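Local coordinates for protein alpha-L-rhamnosidase (Aspergillus terreus, PDB 6GSZ) that probably hydrolyses terminal non-reducing alpha-L-rhamnose residues of alpha-L-rhamnosides, as a calcium-binding glycoside hydrolase, at residues A199-G211 against R220-L232. Residues are numbered along the deposited sequence; the frame is centred on the assembly and turned at random.
Sequences AIGVTVGEGWYSG and RNIYGDTLGLLSL. With MAN (alpha-D-mannopyranose), chain B.
Two facing sheets of a beta-sandwich in the alpha-L-rhamnosidase N-terminal domain meet where Val202 and Val204 of strand 199-205 pack on Leu229 and Leu227. The strand axes of the two segments approach to 7.7 Å at 139°, too far apart for backbone pairing, so side chains fill the interface. Val202 CG1 lies 3.8 Å from Leu229 CD1, and the methyls of Leu227 reach over the end of the strand, CD2 coming 3.5 Å from Glu206 CA.

Beyond the strands the two segments bond directly through their backbones. Asn221 N donates to Ser210 O at 2.9 Å from above the carbonyl plane, whereas Tyr223 N meets Tyr209 O almost in line with the carbonyl (C=O...N 167°). The Tyr209 ring lies with one face against Tyr223 CB, placed there by a chi1 of -161° that turns CG away from the backbone N; CB stands almost on the normal through the ring centre, 3.6 Å from the centroid, a CH-pi contact. Two waters bridge Glu206 and Arg220, one donating to OE1 and to Ser210 O, the other to OE2, both accepting from NH1, while His129 N also holds OE1. The mannose O4 and O6 donate to the carbonyls of Arg220 and Asn221.

Strand 196-205 runs between strands 156-161 and 132-140, strand 228-237 between 242-246 and 144-154; Leu229 also touches Phe134 and Ile151, one from each sheet.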
loop_
_atom_site.group_PDB
_atom_site.type_symbol
_atom_site.label_atom_id
_atom_site.label_comp_id
_atom_site.label_asym_id
_atom_site.label_seq_id
_atom_site.Cartn_x
_atom_site.Cartn_y
_atom_site.Cartn_z
ATOM N N ALA A 199 33.445 7.397 -10.940
ATOM C CA ALA A 199 33.194 6.001 -10.683
ATOM C C ALA A 199 31.744 5.798 -10.266
ATOM O O ALA A 199 31.174 6.675 -9.631
ATOM C CB ALA A 199 34.115 5.466 -9.607
ATOM N N ILE A 200 31.215 4.625 -10.625
ATOM C CA ILE A 200 29.911 4.145 -10.143
ATOM C C ILE A 200 30.153 2.802 -9.473
ATOM O O ILE A 200 30.897 1.946 -10.015
ATOM C CB ILE A 200 28.860 4.087 -11.259
ATOM C CG1 ILE A 200 27.540 3.551 -10.723
ATOM C CG2 ILE A 200 29.315 3.274 -12.443
ATOM C CD1 ILE A 200 26.343 3.883 -11.592
ATOM N N GLY A 201 29.570 2.630 -8.290
ATOM C CA GLY A 201 29.562 1.352 -7.596
ATOM C C GLY A 201 28.131 0.980 -7.230
ATOM O O GLY A 201 27.345 1.846 -6.802
ATOM N N VAL A 202 27.761 -0.284 -7.394
ATOM C CA VAL A 202 26.407 -0.723 -7.065
ATOM C C VAL A 202 26.517 -2.019 -6.258
ATOM O O VAL A 202 27.254 -2.959 -6.666
ATOM C CB VAL A 202 25.543 -0.983 -8.315
ATOM C CG1 VAL A 202 24.099 -1.273 -7.886
ATOM C CG2 VAL A 202 25.572 0.201 -9.278
ATOM N N THR A 203 25.832 -2.096 -5.133
ATOM C CA THR A 203 25.716 -3.321 -4.395
ATOM C C THR A 203 24.382 -3.966 -4.706
ATOM O O THR A 203 23.345 -3.259 -4.674
ATOM C CB THR A 203 25.841 -3.124 -2.887
ATOM O OG1 THR A 203 27.058 -2.439 -2.579
ATOM C CG2 THR A 203 25.806 -4.454 -2.157
ATOM N N VAL A 204 24.369 -5.254 -5.027
ATOM C CA VAL A 204 23.184 -6.019 -5.330
ATOM C C VAL A 204 23.002 -7.118 -4.303
ATOM O O VAL A 204 23.918 -7.875 -4.068
ATOM C CB VAL A 204 23.173 -6.593 -6.749
ATOM C CG1 VAL A 204 21.948 -7.472 -7.028
ATOM C CG2 VAL A 204 23.273 -5.476 -7.773
ATOM N N GLY A 205 21.811 -7.204 -3.727
ATOM C CA GLY A 205 21.358 -8.252 -2.826
ATOM C C GLY A 205 20.225 -9.073 -3.407
ATOM O O GLY A 205 19.697 -8.718 -4.461
ATOM N N GLU A 206 19.873 -10.192 -2.739
ATOM C CA GLU A 206 18.979 -11.174 -3.379
ATOM C C GLU A 206 17.514 -10.687 -3.403
ATOM O O GLU A 206 16.785 -11.058 -4.309
ATOM C CB GLU A 206 19.125 -12.530 -2.686
ATOM C CG GLU A 206 18.657 -12.556 -1.259
ATOM C CD GLU A 206 18.829 -13.856 -0.524
ATOM O OE1 GLU A 206 19.656 -14.691 -0.981
ATOM O OE2 GLU A 206 18.174 -14.012 0.563
ATOM N N GLY A 207 17.073 -9.992 -2.359
ATOM C CA GLY A 207 15.680 -9.590 -2.274
ATOM C C GLY A 207 14.725 -10.752 -2.468
ATOM O O GLY A 207 14.873 -11.849 -1.922
ATOM N N TRP A 208 13.611 -10.417 -3.120
ATOM C CA TRP A 208 12.585 -11.353 -3.509
ATOM C C TRP A 208 12.962 -12.163 -4.750
ATOM O O TRP A 208 12.415 -13.244 -4.982
ATOM C CB TRP A 208 11.273 -10.579 -3.776
ATOM C CG TRP A 208 10.715 -9.830 -2.604
ATOM C CD1 TRP A 208 9.898 -10.328 -1.631
ATOM C CD2 TRP A 208 10.924 -8.444 -2.274
ATOM N NE1 TRP A 208 9.552 -9.341 -0.742
ATOM C CE2 TRP A 208 10.140 -8.169 -1.132
ATOM C CE3 TRP A 208 11.613 -7.388 -2.883
ATOM C CZ2 TRP A 208 10.085 -6.907 -0.559
ATOM C CZ3 TRP A 208 11.528 -6.125 -2.330
ATOM C CH2 TRP A 208 10.755 -5.886 -1.190
ATOM N N TYR A 209 13.823 -11.579 -5.615
ATOM C CA TYR A 209 14.146 -12.201 -6.915
ATOM C C TYR A 209 14.744 -13.614 -6.724
ATOM O O TYR A 209 14.373 -14.571 -7.407
ATOM C CB TYR A 209 15.090 -11.276 -7.709
ATOM C CG TYR A 209 15.133 -11.578 -9.187
ATOM C CD1 TYR A 209 16.000 -12.538 -9.705
ATOM C CD2 TYR A 209 14.266 -10.943 -10.053
ATOM C CE1 TYR A 209 15.992 -12.849 -11.056
ATOM C CE2 TYR A 209 14.280 -11.221 -11.399
ATOM C CZ TYR A 209 15.137 -12.166 -11.903
ATOM O OH TYR A 209 15.103 -12.476 -13.233
ATOM N N SER A 210 15.679 -13.721 -5.787
ATOM C CA SER A 210 16.351 -14.996 -5.500
ATOM C C SER A 210 16.349 -15.391 -4.018
ATOM O O SER A 210 16.865 -16.475 -3.722
ATOM C CB SER A 210 17.737 -15.079 -6.090
ATOM O OG SER A 210 18.567 -14.069 -5.557
ATOM N N GLY A 211 15.876 -14.556 -3.091
ATOM C CA GLY A 211 15.856 -14.909 -1.712
ATOM C C GLY A 211 14.848 -15.984 -1.347
ATOM O O GLY A 211 13.988 -16.374 -2.126
ATOM N N ARG A 220 13.831 -20.650 -2.385
ATOM C CA ARG A 220 14.711 -19.621 -2.866
ATOM C C ARG A 220 14.882 -19.744 -4.382
ATOM O O ARG A 220 14.398 -20.700 -5.020
ATOM C CB ARG A 220 16.039 -19.574 -2.125
ATOM C CG ARG A 220 16.900 -20.797 -2.329
ATOM C CD ARG A 220 18.315 -20.671 -1.724
ATOM N NE ARG A 220 18.303 -20.846 -0.270
ATOM C CZ ARG A 220 18.198 -19.880 0.629
ATOM N NH1 ARG A 220 18.224 -18.602 0.269
ATOM N NH2 ARG A 220 18.013 -20.186 1.893
ATOM N N ASN A 221 15.582 -18.754 -4.962
ATOM C CA ASN A 221 15.886 -18.756 -6.403
ATOM C C ASN A 221 14.613 -18.853 -7.242
ATOM O O ASN A 221 14.579 -19.546 -8.273
ATOM C CB ASN A 221 16.886 -19.866 -6.757
ATOM C CG ASN A 221 18.184 -19.696 -6.015
ATOM O OD1 ASN A 221 18.677 -18.574 -5.921
ATOM N ND2 ASN A 221 18.757 -20.806 -5.536
ATOM N N ILE A 222 13.571 -18.103 -6.828
ATOM C CA ILE A 222 12.266 -18.276 -7.459
ATOM C C ILE A 222 12.293 -17.744 -8.911
ATOM O O ILE A 222 11.741 -18.376 -9.845
ATOM C CB ILE A 222 11.156 -17.598 -6.627
ATOM C CG1 ILE A 222 10.989 -18.346 -5.295
ATOM C CG2 ILE A 222 9.839 -17.564 -7.381
ATOM C CD1 ILE A 222 10.101 -17.650 -4.279
ATOM N N TYR A 223 12.892 -16.566 -9.089
ATOM C CA TYR A 223 12.898 -15.883 -10.384
ATOM C C TYR A 223 14.202 -16.096 -11.158
ATOM O O TYR A 223 14.255 -15.961 -12.385
ATOM C CB TYR A 223 12.628 -14.390 -10.216
ATOM C CG TYR A 223 11.272 -14.128 -9.626
ATOM C CD1 TYR A 223 10.152 -14.041 -10.444
ATOM C CD2 TYR A 223 11.084 -14.002 -8.259
ATOM C CE1 TYR A 223 8.895 -13.794 -9.918
ATOM C CE2 TYR A 223 9.818 -13.772 -7.728
ATOM C CZ TYR A 223 8.722 -13.669 -8.558
ATOM O OH TYR A 223 7.485 -13.371 -8.017
ATOM N N GLY A 224 15.262 -16.477 -10.439
ATOM C CA GLY A 224 16.618 -16.698 -10.952
ATOM C C GLY A 224 17.466 -17.086 -9.775
ATOM O O GLY A 224 17.052 -17.013 -8.646
ATOM N N ASP A 225 18.703 -17.516 -10.067
ATOM C CA ASP A 225 19.583 -18.004 -9.004
ATOM C C ASP A 225 20.853 -17.183 -8.909
ATOM O O ASP A 225 21.770 -17.606 -8.168
ATOM C CB ASP A 225 19.933 -19.478 -9.194
ATOM C CG ASP A 225 20.774 -19.816 -10.401
ATOM O OD1 ASP A 225 21.116 -18.920 -11.183
ATOM O OD2 ASP A 225 21.157 -20.996 -10.476
ATOM N N THR A 226 20.960 -16.074 -9.639
ATOM C CA THR A 226 22.211 -15.310 -9.773
ATOM C C THR A 226 21.930 -13.801 -9.611
ATOM O O THR A 226 21.017 -13.261 -10.243
ATOM C CB THR A 226 22.905 -15.619 -11.103
ATOM O OG1 THR A 226 23.157 -17.023 -11.172
ATOM C CG2 THR A 226 24.227 -14.878 -11.223
ATOM N N LEU A 227 22.656 -13.107 -8.713
ATOM C CA LEU A 227 22.490 -11.668 -8.573
ATOM C C LEU A 227 22.927 -10.961 -9.860
ATOM O O LEU A 227 23.948 -11.280 -10.433
ATOM C CB LEU A 227 23.326 -11.141 -7.411
ATOM C CG LEU A 227 23.024 -11.748 -6.055
ATOM C CD1 LEU A 227 23.877 -11.142 -4.957
ATOM C CD2 LEU A 227 21.583 -11.628 -5.708
ATOM N N GLY A 228 22.112 -10.013 -10.330
ATOM C CA GLY A 228 22.362 -9.314 -11.564
ATOM C C GLY A 228 22.077 -7.825 -11.487
ATOM O O GLY A 228 21.225 -7.406 -10.699
ATOM N N LEU A 229 22.761 -7.055 -12.329
ATOM C CA LEU A 229 22.631 -5.587 -12.365
ATOM C C LEU A 229 22.395 -5.166 -13.824
ATOM O O LEU A 229 23.093 -5.599 -14.732
ATOM C CB LEU A 229 23.956 -4.964 -11.900
ATOM C CG LEU A 229 24.070 -3.450 -12.056
ATOM C CD1 LEU A 229 23.047 -2.727 -11.202
ATOM C CD2 LEU A 229 25.469 -2.979 -11.778
ATOM N N LEU A 230 21.416 -4.276 -14.039
ATOM C CA LEU A 230 21.269 -3.579 -15.319
ATOM C C LEU A 230 21.359 -2.082 -15.033
ATOM O O LEU A 230 20.563 -1.565 -14.215
ATOM C CB LEU A 230 19.906 -3.920 -15.927
ATOM C CG LEU A 230 19.594 -3.215 -17.266
ATOM C CD1 LEU A 230 20.574 -3.669 -18.365
ATOM C CD2 LEU A 230 18.150 -3.465 -17.685
ATOM N N SER A 231 22.206 -1.361 -15.773
ATOM C CA SER A 231 22.475 0.054 -15.486
ATOM C C SER A 231 22.804 0.772 -16.801
ATOM O O SER A 231 23.589 0.254 -17.576
ATOM C CB SER A 231 23.598 0.163 -14.470
ATOM O OG SER A 231 23.883 1.506 -14.082
ATOM N N LEU A 232 22.277 1.970 -16.994
ATOM C CA LEU A 232 22.724 2.840 -18.057
ATOM C C LEU A 232 22.831 4.255 -17.492
ATOM O O LEU A 232 21.815 4.808 -17.022
ATOM C CB LEU A 232 21.748 2.806 -19.239
ATOM C CG LEU A 232 22.164 3.671 -20.436
ATOM C CD1 LEU A 232 23.458 3.126 -21.048
ATOM C CD2 LEU A 232 21.007 3.796 -21.447
HETATM C C1 MAN B . 13.096 -26.073 -7.754
HETATM C C2 MAN B . 13.193 -26.059 -6.232
HETATM C C3 MAN B . 12.529 -24.812 -5.658
HETATM C C4 MAN B . 13.084 -23.554 -6.361
HETATM C C5 MAN B . 12.899 -23.687 -7.882
HETATM C C6 MAN B . 13.362 -22.394 -8.570
HETATM O O2 MAN B . 14.566 -26.109 -5.842
HETATM O O3 MAN B . 12.730 -24.793 -4.262
HETATM O O4 MAN B . 12.388 -22.351 -6.029
HETATM O O5 MAN B . 13.596 -24.864 -8.334
HETATM O O6 MAN B . 14.750 -22.366 -8.293
HETATM O O HOH W 1 18.732 -17.150 -1.834
HETATM O O HOH W 2 17.461 -16.284 1.637
HETATM O O HOH W 3 13.391 -16.029 -4.790
HETATM O O HOH W 4 16.063 -14.787 -14.147
HETATM O O HOH W 5 19.030 -12.659 -8.009
#